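Binding component of ABC transporter (Wolinella succinogenes, PDB 3K4U) binds lysine in the cleft between its two lobes and probably serves as the solute-capturing component of an ABC transporter. Local coordinates at residues R81-E86 with I195-P200; Y88-Q93 with L186-L191; S94-K99 with G177-L182. All coordinates share one frame; numbering follows the deposited sequence.

The three contacts are strung along connected strands of a branched mixed sheet, contact 2 in the middle with its centre about 19 Å from that of contact 1 and about 20 Å from that of contact 3. Contacts 1 and 3, centres about 37 Å apart, fall on opposite sides of the chain's centre. Strand 89-98 serves contacts 2 and 3, while strand 189-195 leads from contact 2 into contact 1. Contact 2 reaches the bound lysine through L191, whose side chain comes within about 4 Å. The side chain of V82 in contact 1 is about 11 Å from the lysine, that of S94 in contact 3 about 12 Å. L186 of contact 2 packs on L95 of contact 3.

Contact 1: residues R81-E86 with I195-P200; sequences RVNFVE and IKKGDP
N83 and I195 form an antiparallel hydrogen-bonded pair that joins the short strand 83-84 to the end of strand 189-195, just before the chain turns into helix 200-216; in this type 2 periplasmic-binding-protein fold the pair adds the short strand to the mixed sheet that holds strand 189-195. Two backbone bonds make it, from N83 N to I195 O (2.9 Å) and from I195 N to N83 O (3.0 Å), both donors lying nearly along the C=O axis of their acceptor. The side chains of the pair share one face, where N83 CB and I195 CG1 stand 4.2 Å apart. V82 adds its CB, 3.3 Å from I195 O, and is itself covered by L60 of helix 56-61. Farther along, the side chains of N83 and K197 cross at about a right angle. CG of N83 lies anti to its own carbonyl carbon (chi1 -74°), which carries the amide over to K197, with ND2 3.4 Å from K197 CA. The polar grip on that amide comes from elsewhere: N83 ND2 donates to D201 of the second subunit, whose OD1 also accepts G198 N, so the strand end and the turn meet a single carboxylate across the interface. K197 CD lies 3.5 Å from R81 O; beyond it the bend at the third torsion (112°) directs the chain end, whose NZ hydrogen-bonds L80 O.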
loop_
_atom_site.group_PDB
_atom_site.type_symbol
_atom_site.label_atom_id
_atom_site.label_comp_id
_atom_site.label_asym_id
_atom_site.label_seq_id
_atom_site.Cartn_x
_atom_site.Cartn_y
_atom_site.Cartn_z
ATOM N N ARG E 81 -37.062 4.423 3.156
ATOM C CA ARG E 81 -37.968 5.309 3.881
ATOM C C ARG E 81 -37.272 6.431 4.631
ATOM O O ARG E 81 -37.787 7.564 4.664
ATOM C CB ARG E 81 -38.881 4.515 4.806
ATOM C CG ARG E 81 -39.709 3.483 4.074
ATOM C CD ARG E 81 -40.901 3.017 4.887
ATOM N NE ARG E 81 -40.546 2.091 5.961
ATOM C CZ ARG E 81 -41.066 2.125 7.193
ATOM N NH1 ARG E 81 -41.953 3.061 7.537
ATOM N NH2 ARG E 81 -40.671 1.222 8.092
ATOM N N VAL E 82 -36.117 6.113 5.225
ATOM C CA VAL E 82 -35.182 7.106 5.746
ATOM C C VAL E 82 -33.818 6.985 5.054
ATOM O O VAL E 82 -33.600 5.988 4.347
ATOM C CB VAL E 82 -35.012 6.968 7.288
ATOM C CG1 VAL E 82 -36.279 7.427 7.994
ATOM C CG2 VAL E 82 -34.645 5.550 7.721
ATOM N N ASN E 83 -32.906 7.953 5.269
ATOM C CA ASN E 83 -31.523 7.886 4.778
ATOM C C ASN E 83 -30.634 7.499 5.933
ATOM O O ASN E 83 -30.912 7.862 7.092
ATOM C CB ASN E 83 -30.977 9.224 4.302
ATOM C CG ASN E 83 -31.522 9.672 2.975
ATOM O OD1 ASN E 83 -31.889 8.877 2.110
ATOM N ND2 ASN E 83 -31.548 10.968 2.788
ATOM N N PHE E 84 -29.543 6.795 5.620
ATOM C CA PHE E 84 -28.603 6.378 6.621
ATOM C C PHE E 84 -27.252 7.023 6.458
ATOM O O PHE E 84 -26.869 7.399 5.365
ATOM C CB PHE E 84 -28.411 4.908 6.528
ATOM C CG PHE E 84 -29.460 4.128 7.210
ATOM C CD1 PHE E 84 -29.411 3.969 8.586
ATOM C CD2 PHE E 84 -30.469 3.526 6.497
ATOM C CE1 PHE E 84 -30.349 3.241 9.228
ATOM C CE2 PHE E 84 -31.415 2.780 7.150
ATOM C CZ PHE E 84 -31.359 2.654 8.518
ATOM N N VAL E 85 -26.555 7.171 7.574
ATOM C CA VAL E 85 -25.229 7.715 7.637
ATOM C C VAL E 85 -24.236 6.551 7.528
ATOM O O VAL E 85 -24.561 5.451 7.939
ATOM C CB VAL E 85 -25.070 8.453 8.979
ATOM C CG1 VAL E 85 -23.621 8.610 9.372
ATOM C CG2 VAL E 85 -25.709 9.812 8.870
ATOM N N GLU E 86 -23.050 6.767 6.969
ATOM C CA GLU E 86 -22.043 5.673 6.897
ATOM C C GLU E 86 -22.099 4.849 8.178
ATOM O O GLU E 86 -22.211 5.394 9.237
ATOM C CB GLU E 86 -20.631 6.239 6.643
ATOM C CG GLU E 86 -20.427 6.650 5.198
ATOM C CD GLU E 86 -20.754 5.505 4.230
ATOM O OE1 GLU E 86 -19.987 4.500 4.220
ATOM O OE2 GLU E 86 -21.756 5.587 3.482
ATOM N N ILE E 195 -31.994 9.390 9.452
ATOM C CA ILE E 195 -32.503 10.723 9.387
ATOM C C ILE E 195 -33.480 10.813 8.204
ATOM O O ILE E 195 -33.547 9.907 7.364
ATOM C CB ILE E 195 -31.397 11.735 9.195
ATOM C CG1 ILE E 195 -30.690 11.506 7.857
ATOM C CG2 ILE E 195 -30.464 11.701 10.386
ATOM C CD1 ILE E 195 -29.787 12.701 7.429
ATOM N N LYS E 196 -34.244 11.890 8.104
ATOM C CA LYS E 196 -35.174 11.885 7.010
ATOM C C LYS E 196 -34.593 12.428 5.714
ATOM O O LYS E 196 -33.642 13.195 5.703
ATOM C CB LYS E 196 -36.504 12.522 7.368
ATOM C CG LYS E 196 -36.420 13.812 8.018
ATOM C CD LYS E 196 -37.807 14.315 8.183
ATOM C CE LYS E 196 -38.256 15.094 6.933
ATOM N NZ LYS E 196 -37.571 16.459 6.881
ATOM N N LYS E 197 -35.216 12.003 4.625
ATOM C CA LYS E 197 -34.724 12.189 3.304
ATOM C C LYS E 197 -34.788 13.623 2.903
ATOM O O LYS E 197 -35.529 14.416 3.507
ATOM C CB LYS E 197 -35.607 11.423 2.355
ATOM C CG LYS E 197 -35.515 9.942 2.474
ATOM C CD LYS E 197 -36.768 9.342 1.888
ATOM C CE LYS E 197 -36.470 8.591 0.631
ATOM N NZ LYS E 197 -37.754 8.023 0.171
ATOM N N GLY E 198 -34.026 13.948 1.859
ATOM C CA GLY E 198 -34.083 15.256 1.277
ATOM C C GLY E 198 -33.177 16.202 2.008
ATOM O O GLY E 198 -33.199 17.387 1.699
ATOM N N ASP E 199 -32.386 15.700 2.973
ATOM C CA ASP E 199 -31.353 16.530 3.659
ATOM C C ASP E 199 -29.878 16.082 3.515
ATOM O O ASP E 199 -29.344 15.397 4.390
ATOM C CB ASP E 199 -31.698 16.751 5.118
ATOM C CG ASP E 199 -30.871 17.883 5.757
ATOM O OD1 ASP E 199 -31.024 18.086 6.986
ATOM O OD2 ASP E 199 -30.079 18.573 5.057
ATOM N N PRO E 200 -29.220 16.482 2.408
ATOM C CA PRO E 200 -27.834 16.084 2.098
ATOM C C PRO E 200 -26.765 16.760 2.977
ATOM O O PRO E 200 -25.706 16.133 3.314
ATOM C CB PRO E 200 -27.672 16.466 0.622
ATOM C CG PRO E 200 -28.655 17.573 0.372
ATOM C CD PRO E 200 -29.847 17.232 1.297
#

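Contact 2: residues Y88-Q93 with L186-L191; sequences YIVVGQ and LTYEPL
The Y188 ring is met obliquely by V90 CG1, which comes 3.7 Å from CE1, and it meets the ring of H215 from the second subunit with planes about 15° apart. The Y88 ring has L191 O approaching obliquely, 3.2 Å from CD2, and meets the W193 ring at about 30°. The position of Y88 CG between backbone N and carbonyl carbon (chi1 64°) brings the ring back beside L191, and Y88 N donates to that same L191 O (2.7 Å). I89 and L191 lie side by side, CG2 to CD2 3.5 Å, and V91 CG2, two residues along on the same face, touches L191 CD2. V91 and E189 exchange two backbone bonds, V91 N to E189 O and E189 N to V91 O (2.9 Å); the first donor sits above the carbonyl plane. Past G92, T187 OG1 takes the place of a backbone acceptor, receiving Q93 N at 3.1 Å and donating weakly to E189 OE1 (2.9 Å), while L186 N bonds to Q93 O. L191 touches the bound lysine, and the pairing of strands 89-98 and 189-195 is consistent with the two-stranded hinge that links the lobes of solute-binding proteins.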
loop_
_atom_site.group_PDB
_atom_site.type_symbol
_atom_site.label_atom_id
_atom_site.label_comp_id
_atom_site.label_asym_id
_atom_site.label_seq_id
_atom_site.Cartn_x
_atom_site.Cartn_y
_atom_site.Cartn_z
ATOM N N TYR E 88 -21.727 2.886 11.704
ATOM C CA TYR E 88 -20.793 3.321 12.729
ATOM C C TYR E 88 -20.228 2.175 13.537
ATOM O O TYR E 88 -19.184 2.294 14.199
ATOM C CB TYR E 88 -21.402 4.412 13.612
ATOM C CG TYR E 88 -22.596 3.978 14.433
ATOM C CD1 TYR E 88 -22.455 3.590 15.771
ATOM C CD2 TYR E 88 -23.856 3.921 13.868
ATOM C CE1 TYR E 88 -23.544 3.194 16.516
ATOM C CE2 TYR E 88 -24.935 3.502 14.595
ATOM C CZ TYR E 88 -24.789 3.159 15.931
ATOM O OH TYR E 88 -25.920 2.767 16.662
ATOM N N ILE E 89 -20.891 1.038 13.449
ATOM C CA ILE E 89 -20.368 -0.211 14.024
ATOM C C ILE E 89 -20.994 -1.335 13.187
ATOM O O ILE E 89 -22.057 -1.146 12.596
ATOM C CB ILE E 89 -20.703 -0.336 15.517
ATOM C CG1 ILE E 89 -20.232 -1.664 16.082
ATOM C CG2 ILE E 89 -22.225 -0.181 15.745
ATOM C CD1 ILE E 89 -19.958 -1.603 17.519
ATOM N N VAL E 90 -20.293 -2.467 13.067
ATOM C CA VAL E 90 -20.783 -3.568 12.243
ATOM C C VAL E 90 -20.976 -4.746 13.159
ATOM O O VAL E 90 -20.108 -5.043 13.966
ATOM C CB VAL E 90 -19.826 -3.905 11.085
ATOM C CG1 VAL E 90 -20.303 -5.107 10.350
ATOM C CG2 VAL E 90 -19.786 -2.763 10.139
ATOM N N VAL E 91 -22.116 -5.416 13.020
ATOM C CA VAL E 91 -22.563 -6.396 14.008
ATOM C C VAL E 91 -23.108 -7.621 13.298
ATOM O O VAL E 91 -23.393 -7.556 12.101
ATOM C CB VAL E 91 -23.664 -5.745 14.859
ATOM C CG1 VAL E 91 -24.814 -6.754 15.216
ATOM C CG2 VAL E 91 -23.038 -5.042 16.070
ATOM N N GLY E 92 -23.251 -8.730 14.014
ATOM C CA GLY E 92 -23.950 -9.898 13.460
ATOM C C GLY E 92 -24.844 -10.568 14.485
ATOM O O GLY E 92 -24.728 -10.325 15.690
ATOM N N GLN E 93 -25.756 -11.403 14.017
ATOM C CA GLN E 93 -26.559 -12.174 14.950
ATOM C C GLN E 93 -25.822 -13.361 15.545
ATOM O O GLN E 93 -25.040 -14.022 14.869
ATOM C CB GLN E 93 -27.863 -12.629 14.306
ATOM C CG GLN E 93 -29.072 -11.970 14.908
ATOM C CD GLN E 93 -29.231 -10.575 14.434
ATOM O OE1 GLN E 93 -28.546 -9.668 14.886
ATOM N NE2 GLN E 93 -30.132 -10.380 13.489
ATOM N N LEU E 186 -23.782 -14.610 12.292
ATOM C CA LEU E 186 -24.527 -15.251 11.191
ATOM C C LEU E 186 -25.099 -14.304 10.133
ATOM O O LEU E 186 -25.633 -14.762 9.111
ATOM C CB LEU E 186 -25.618 -16.164 11.734
ATOM C CG LEU E 186 -25.285 -16.955 13.016
ATOM C CD1 LEU E 186 -26.459 -17.782 13.476
ATOM C CD2 LEU E 186 -24.070 -17.825 12.838
ATOM N N THR E 187 -24.996 -12.995 10.362
ATOM C CA THR E 187 -25.454 -12.035 9.380
ATOM C C THR E 187 -24.388 -10.978 9.177
ATOM O O THR E 187 -23.348 -10.983 9.845
ATOM C CB THR E 187 -26.830 -11.392 9.755
ATOM O OG1 THR E 187 -26.922 -11.160 11.178
ATOM C CG2 THR E 187 -28.000 -12.271 9.292
ATOM N N TYR E 188 -24.615 -10.081 8.231
ATOM C CA TYR E 188 -23.722 -8.952 8.078
ATOM C C TYR E 188 -24.592 -7.755 8.260
ATOM O O TYR E 188 -25.424 -7.448 7.382
ATOM C CB TYR E 188 -23.047 -8.921 6.708
ATOM C CG TYR E 188 -22.154 -7.735 6.588
ATOM C CD1 TYR E 188 -20.859 -7.758 7.123
ATOM C CD2 TYR E 188 -22.601 -6.569 5.980
ATOM C CE1 TYR E 188 -20.024 -6.637 7.035
ATOM C CE2 TYR E 188 -21.795 -5.450 5.902
ATOM C CZ TYR E 188 -20.510 -5.488 6.420
ATOM O OH TYR E 188 -19.708 -4.362 6.299
ATOM N N GLU E 189 -24.432 -7.097 9.412
ATOM C CA GLU E 189 -25.404 -6.080 9.809
ATOM C C GLU E 189 -24.798 -4.777 10.181
ATOM O O GLU E 189 -24.488 -4.544 11.330
ATOM C CB GLU E 189 -26.375 -6.592 10.869
ATOM C CG GLU E 189 -27.477 -7.454 10.248
ATOM C CD GLU E 189 -28.301 -8.184 11.276
ATOM O OE1 GLU E 189 -28.993 -9.159 10.916
ATOM O OE2 GLU E 189 -28.274 -7.774 12.452
ATOM N N PRO E 190 -24.582 -3.926 9.185
ATOM C CA PRO E 190 -24.072 -2.595 9.404
ATOM C C PRO E 190 -25.097 -1.730 10.108
ATOM O O PRO E 190 -26.289 -1.720 9.751
ATOM C CB PRO E 190 -23.853 -2.073 7.989
ATOM C CG PRO E 190 -24.742 -2.858 7.165
ATOM C CD PRO E 190 -24.765 -4.223 7.762
ATOM N N LEU E 191 -24.634 -0.988 11.089
ATOM C CA LEU E 191 -25.505 -0.221 11.924
ATOM C C LEU E 191 -25.287 1.261 11.569
ATOM O O LEU E 191 -24.128 1.717 11.510
ATOM C CB LEU E 191 -25.138 -0.542 13.374
ATOM C CG LEU E 191 -25.963 -1.535 14.210
ATOM C CD1 LEU E 191 -26.679 -2.654 13.466
ATOM C CD2 LEU E 191 -25.152 -2.092 15.306
#

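Contact 3: residues S94-K99 with G177-L182; sequences SLLVKK and GYLVHL
With CG of H181 opposite the backbone N (chi1 -173°) and a small second torsion (21°), the imidazole turns back against strand 94-98, so that its edge faces S94 and L95. ND1 points almost straight at L95 O in a long, weak hydrogen bond (3.4 Å), with that oxygen and S94 CB both in the ring plane. L96 CD2 comes obliquely to the same ring, 3.7 Å from ND1. Replacing H181 with an alanine would remove the ring, and would probably leave L95 O without its weak second donor and L96 CD2 and the S94 side chain without the surface they lean on.

The backbones pair antiparallel: L95 N to L182 O (3.1 Å) and L182 N to L95 O (2.8 Å), then V97 N to V180 O (3.0 Å) and V180 N to V97 O. L182 O is gripped a second time, weakly, by S94 OG. On the face opposite the imidazole, L95 CB meets L182 CB at 4.1 Å and V97 CG1 reaches L182 CD1, the two side chains crossing at a slant. At the far end the aliphatic parts of K98 and K99 pass Y178 O, K99 CG at 3.5 Å.

Strand 89-98 is here flanked by two antiparallel neighbours, 179-182 and, through backbone bonds of S94, L96 and K98, the region of strand 159-163. Helix 164-175 brings N167 against S94, L96 and H181, while helix 145-154 packs on L96 and L179.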
loop_
_atom_site.group_PDB
_atom_site.type_symbol
_atom_site.label_atom_id
_atom_site.label_comp_id
_atom_site.label_asym_id
_atom_site.label_seq_id
_atom_site.Cartn_x
_atom_site.Cartn_y
_atom_site.Cartn_z
ATOM N N SER E 94 -26.066 -13.603 16.822
ATOM C CA SER E 94 -25.467 -14.698 17.544
ATOM C C SER E 94 -26.561 -15.443 18.269
ATOM O O SER E 94 -27.734 -15.090 18.176
ATOM C CB SER E 94 -24.487 -14.167 18.569
ATOM O OG SER E 94 -23.161 -14.293 18.124
ATOM N N LEU E 95 -26.166 -16.495 18.980
ATOM C CA LEU E 95 -27.095 -17.346 19.696
ATOM C C LEU E 95 -26.745 -17.458 21.191
ATOM O O LEU E 95 -25.571 -17.608 21.567
ATOM C CB LEU E 95 -27.172 -18.711 19.027
ATOM C CG LEU E 95 -27.424 -18.754 17.511
ATOM C CD1 LEU E 95 -27.463 -20.187 17.021
ATOM C CD2 LEU E 95 -28.709 -18.025 17.101
ATOM N N LEU E 96 -27.764 -17.345 22.040
ATOM C CA LEU E 96 -27.607 -17.720 23.428
ATOM C C LEU E 96 -28.425 -18.983 23.644
ATOM O O LEU E 96 -29.609 -18.996 23.314
ATOM C CB LEU E 96 -28.067 -16.603 24.360
ATOM C CG LEU E 96 -27.292 -15.285 24.445
ATOM C CD1 LEU E 96 -27.916 -14.427 25.546
ATOM C CD2 LEU E 96 -25.795 -15.491 24.683
ATOM N N VAL E 97 -27.791 -20.038 24.175
ATOM C CA VAL E 97 -28.441 -21.362 24.371
ATOM C C VAL E 97 -28.407 -21.805 25.838
ATOM O O VAL E 97 -27.608 -21.297 26.627
ATOM C CB VAL E 97 -27.802 -22.471 23.436
ATOM C CG1 VAL E 97 -27.655 -21.963 21.985
ATOM C CG2 VAL E 97 -26.440 -22.958 23.961
ATOM N N LYS E 98 -29.271 -22.745 26.209
ATOM C CA LYS E 98 -29.226 -23.344 27.550
ATOM C C LYS E 98 -28.013 -24.267 27.666
ATOM O O LYS E 98 -27.527 -24.786 26.654
ATOM C CB LYS E 98 -30.502 -24.136 27.850
ATOM C CG LYS E 98 -31.182 -23.778 29.199
ATOM C CD LYS E 98 -30.449 -24.317 30.447
ATOM C CE LYS E 98 -30.617 -23.385 31.667
ATOM N NZ LYS E 98 -32.030 -23.278 32.151
ATOM N N LYS E 99 -27.536 -24.471 28.896
ATOM C CA LYS E 99 -26.360 -25.311 29.171
ATOM C C LYS E 99 -26.332 -26.661 28.433
ATOM O O LYS E 99 -27.368 -27.293 28.203
ATOM C CB LYS E 99 -26.171 -25.521 30.682
ATOM C CG LYS E 99 -25.227 -24.504 31.339
ATOM C CD LYS E 99 -24.241 -25.179 32.304
ATOM C CE LYS E 99 -23.058 -24.259 32.632
ATOM N NZ LYS E 99 -22.168 -23.990 31.463
ATOM N N GLY E 177 -23.463 -18.018 34.242
ATOM C CA GLY E 177 -23.639 -19.324 34.863
ATOM C C GLY E 177 -24.663 -20.243 34.202
ATOM O O GLY E 177 -24.572 -21.457 34.344
ATOM N N TYR E 178 -25.632 -19.687 33.474
ATOM C CA TYR E 178 -26.805 -20.474 33.078
ATOM C C TYR E 178 -26.931 -20.752 31.587
ATOM O O TYR E 178 -27.442 -21.792 31.193
ATOM C CB TYR E 178 -28.092 -19.820 33.595
ATOM C CG TYR E 178 -28.005 -19.362 35.033
ATOM C CD1 TYR E 178 -28.588 -20.105 36.060
ATOM C CD2 TYR E 178 -27.318 -18.186 35.372
ATOM C CE1 TYR E 178 -28.509 -19.680 37.389
ATOM C CE2 TYR E 178 -27.223 -17.756 36.694
ATOM C CZ TYR E 178 -27.823 -18.506 37.696
ATOM O OH TYR E 178 -27.735 -18.078 39.004
ATOM N N LEU E 179 -26.480 -19.817 30.760
ATOM C CA LEU E 179 -26.543 -19.972 29.309
ATOM C C LEU E 179 -25.143 -20.057 28.721
ATOM O O LEU E 179 -24.146 -19.898 29.449
ATOM C CB LEU E 179 -27.300 -18.798 28.693
ATOM C CG LEU E 179 -28.832 -18.816 28.571
ATOM C CD1 LEU E 179 -29.528 -19.433 29.772
ATOM C CD2 LEU E 179 -29.308 -17.398 28.350
ATOM N N VAL E 180 -25.067 -20.342 27.416
ATOM C CA VAL E 180 -23.790 -20.311 26.698
ATOM C C VAL E 180 -23.919 -19.635 25.339
ATOM O O VAL E 180 -24.808 -19.965 24.544
ATOM C CB VAL E 180 -23.145 -21.694 26.537
ATOM C CG1 VAL E 180 -21.792 -21.559 25.823
ATOM C CG2 VAL E 180 -22.952 -22.355 27.887
ATOM N N HIS E 181 -23.003 -18.700 25.101
ATOM C CA HIS E 181 -22.941 -17.850 23.921
ATOM C C HIS E 181 -22.284 -18.545 22.716
ATOM O O HIS E 181 -21.050 -18.694 22.661
ATOM C CB HIS E 181 -22.129 -16.610 24.312
ATOM C CG HIS E 181 -22.091 -15.532 23.279
ATOM N ND1 HIS E 181 -23.029 -15.418 22.275
ATOM C CD2 HIS E 181 -21.256 -14.476 23.135
ATOM C CE1 HIS E 181 -22.763 -14.351 21.542
ATOM N NE2 HIS E 181 -21.698 -13.755 22.050
ATOM N N LEU E 182 -23.099 -18.971 21.753
ATOM C CA LEU E 182 -22.559 -19.401 20.466
ATOM C C LEU E 182 -22.306 -18.160 19.609
ATOM O O LEU E 182 -23.231 -17.615 18.979
ATOM C CB LEU E 182 -23.477 -20.414 19.785
ATOM C CG LEU E 182 -23.233 -21.825 20.328
ATOM C CD1 LEU E 182 -24.257 -22.802 19.779
ATOM C CD2 LEU E 182 -21.793 -22.304 20.014
#